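Local coordinates for uncharacterized protein (Leptospirillum rubarum, PDB 3O2I) that is of unknown function, belongs to the uncharacterised DUF6840 family and is found as a two-chain alpha/beta assembly, at residues V41-L46 / F89-G94. Residues are numbered along the deposited sequence; the frame is centred on the assembly and turned at random.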
# COMPACT_ATOMS: atom_id res chain seq x y z
N VAL B 41 0.85 0.81 13.86
CA VAL B 41 0.45 2.00 13.12
C VAL B 41 1.00 1.94 11.70
O VAL B 41 2.20 1.76 11.50
CB VAL B 41 0.95 3.28 13.81
CG1 VAL B 41 0.46 4.51 13.05
CG2 VAL B 41 0.48 3.32 15.24
N ARG B 42 0.11 2.08 10.72
CA ARG B 42 0.54 2.14 9.33
C ARG B 42 0.14 3.47 8.70
O ARG B 42 -1.03 3.84 8.68
CB ARG B 42 -0.01 0.95 8.53
CG ARG B 42 0.78 -0.33 8.74
CD ARG B 42 0.13 -1.56 8.10
NE ARG B 42 0.84 -2.76 8.52
CZ ARG B 42 1.89 -3.28 7.89
NH1 ARG B 42 2.48 -4.37 8.36
NH2 ARG B 42 2.35 -2.72 6.77
N ILE B 43 1.14 4.20 8.21
CA ILE B 43 0.92 5.47 7.54
C ILE B 43 1.34 5.31 6.10
O ILE B 43 2.47 4.90 5.82
CB ILE B 43 1.76 6.60 8.15
CG1 ILE B 43 1.66 6.62 9.67
CG2 ILE B 43 1.34 7.95 7.55
CD1 ILE B 43 0.54 7.48 10.19
N TYR B 44 0.44 5.65 5.19
CA TYR B 44 0.73 5.56 3.77
C TYR B 44 0.79 6.96 3.20
O TYR B 44 -0.21 7.68 3.23
CB TYR B 44 -0.37 4.75 3.05
CG TYR B 44 -0.45 3.31 3.52
CD1 TYR B 44 0.39 2.34 2.98
CD2 TYR B 44 -1.34 2.93 4.51
CE1 TYR B 44 0.34 1.03 3.41
CE2 TYR B 44 -1.41 1.61 4.94
CZ TYR B 44 -0.56 0.67 4.39
OH TYR B 44 -0.62 -0.65 4.80
N LEU B 45 1.95 7.33 2.68
CA LEU B 45 2.13 8.64 2.05
C LEU B 45 2.31 8.50 0.54
O LEU B 45 2.89 7.53 0.06
CB LEU B 45 3.35 9.35 2.62
CG LEU B 45 3.40 9.57 4.13
CD1 LEU B 45 4.64 10.39 4.48
CD2 LEU B 45 2.15 10.26 4.63
N LEU B 46 1.83 9.48 -0.20
CA LEU B 46 1.94 9.49 -1.65
C LEU B 46 2.83 10.62 -2.09
O LEU B 46 2.79 11.70 -1.50
CB LEU B 46 0.56 9.70 -2.27
CG LEU B 46 -0.36 8.51 -2.50
CD1 LEU B 46 0.14 7.30 -1.74
CD2 LEU B 46 -1.81 8.87 -2.13
N PHE B 89 4.42 15.37 0.31
CA PHE B 89 3.75 14.08 0.45
C PHE B 89 2.30 14.32 0.86
O PHE B 89 2.00 15.25 1.61
CB PHE B 89 4.43 13.22 1.52
CG PHE B 89 5.80 12.72 1.14
CD1 PHE B 89 5.97 11.45 0.61
CD2 PHE B 89 6.93 13.51 1.34
CE1 PHE B 89 7.23 10.99 0.27
CE2 PHE B 89 8.20 13.05 1.01
CZ PHE B 89 8.35 11.80 0.46
N VAL B 90 1.39 13.50 0.35
CA VAL B 90 0.00 13.57 0.77
C VAL B 90 -0.33 12.25 1.44
O VAL B 90 0.04 11.19 0.94
CB VAL B 90 -0.96 13.87 -0.42
CG1 VAL B 90 -0.51 15.13 -1.13
CG2 VAL B 90 -0.99 12.73 -1.40
N GLU B 91 -0.99 12.32 2.59
CA GLU B 91 -1.30 11.10 3.33
C GLU B 91 -2.53 10.43 2.74
O GLU B 91 -3.54 11.09 2.52
CB GLU B 91 -1.54 11.38 4.81
CG GLU B 91 -1.80 10.12 5.64
CD GLU B 91 -1.97 10.41 7.12
OE1 GLU B 91 -2.11 11.60 7.48
OE2 GLU B 91 -1.96 9.45 7.91
N ALA B 92 -2.43 9.13 2.49
CA ALA B 92 -3.56 8.34 2.00
C ALA B 92 -4.38 7.89 3.20
O ALA B 92 -3.87 7.87 4.33
CB ALA B 92 -3.07 7.15 1.22
N GLY B 93 -5.64 7.55 2.95
CA GLY B 93 -6.53 7.10 4.01
C GLY B 93 -6.28 5.68 4.48
O GLY B 93 -6.74 5.29 5.56
N GLY B 94 -5.55 4.90 3.69
CA GLY B 94 -5.29 3.52 4.04
C GLY B 94 -5.14 2.64 2.82
O GLY B 94 -5.17 3.11 1.69
O HOH W 1 -2.95 6.48 8.17
O HOH W 2 -1.99 6.36 5.93
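With CG set opposite its backbone N (chi1 -177°) and the chain straight beyond it, Glu-91 runs past Leu-45 to Ile-43, where OE2 lies 3.6 Å from the CG2 methyl. Leu-45 turns CG beside its own N; its CD2 thereby rests against Glu-91 CA, while its CB meets Phe-89 CD1 at 3.9 Å. On the opposite face Leu-46 packs CB against Val-90 CG2 at 3.5 Å and reaches Ala-92 CB with CD2. Leu-46 N donates to Val-90 O at 2.7 Å, and Val-90 N donates back to Leu-46 O at 2.9 Å. Ala-92 N adds a bond to Tyr-44 O of 2.8 Å, with 166° at the hydrogen. Beyond it the chains part, end-to-end directions 126° apart, and a water accepts from Tyr-44 N within hydrogen-bonding distance of Ala-92 O. Leu-45 and Phe-89 touch helix 72-87, whereas Tyr-44, Leu-46 and Ala-92 pack on Ile-29 or Met-27 of the second subunit, to which Gly-93 and Gly-94 bond through their backbones. Alternating faces, paired bonds and the Leu-45/Glu-91 non-hydrogen-bonded pair identify a short antiparallel strand, 90-91, outermost in this chain's three-stranded sheet, with helix on one face and the second subunit on the other.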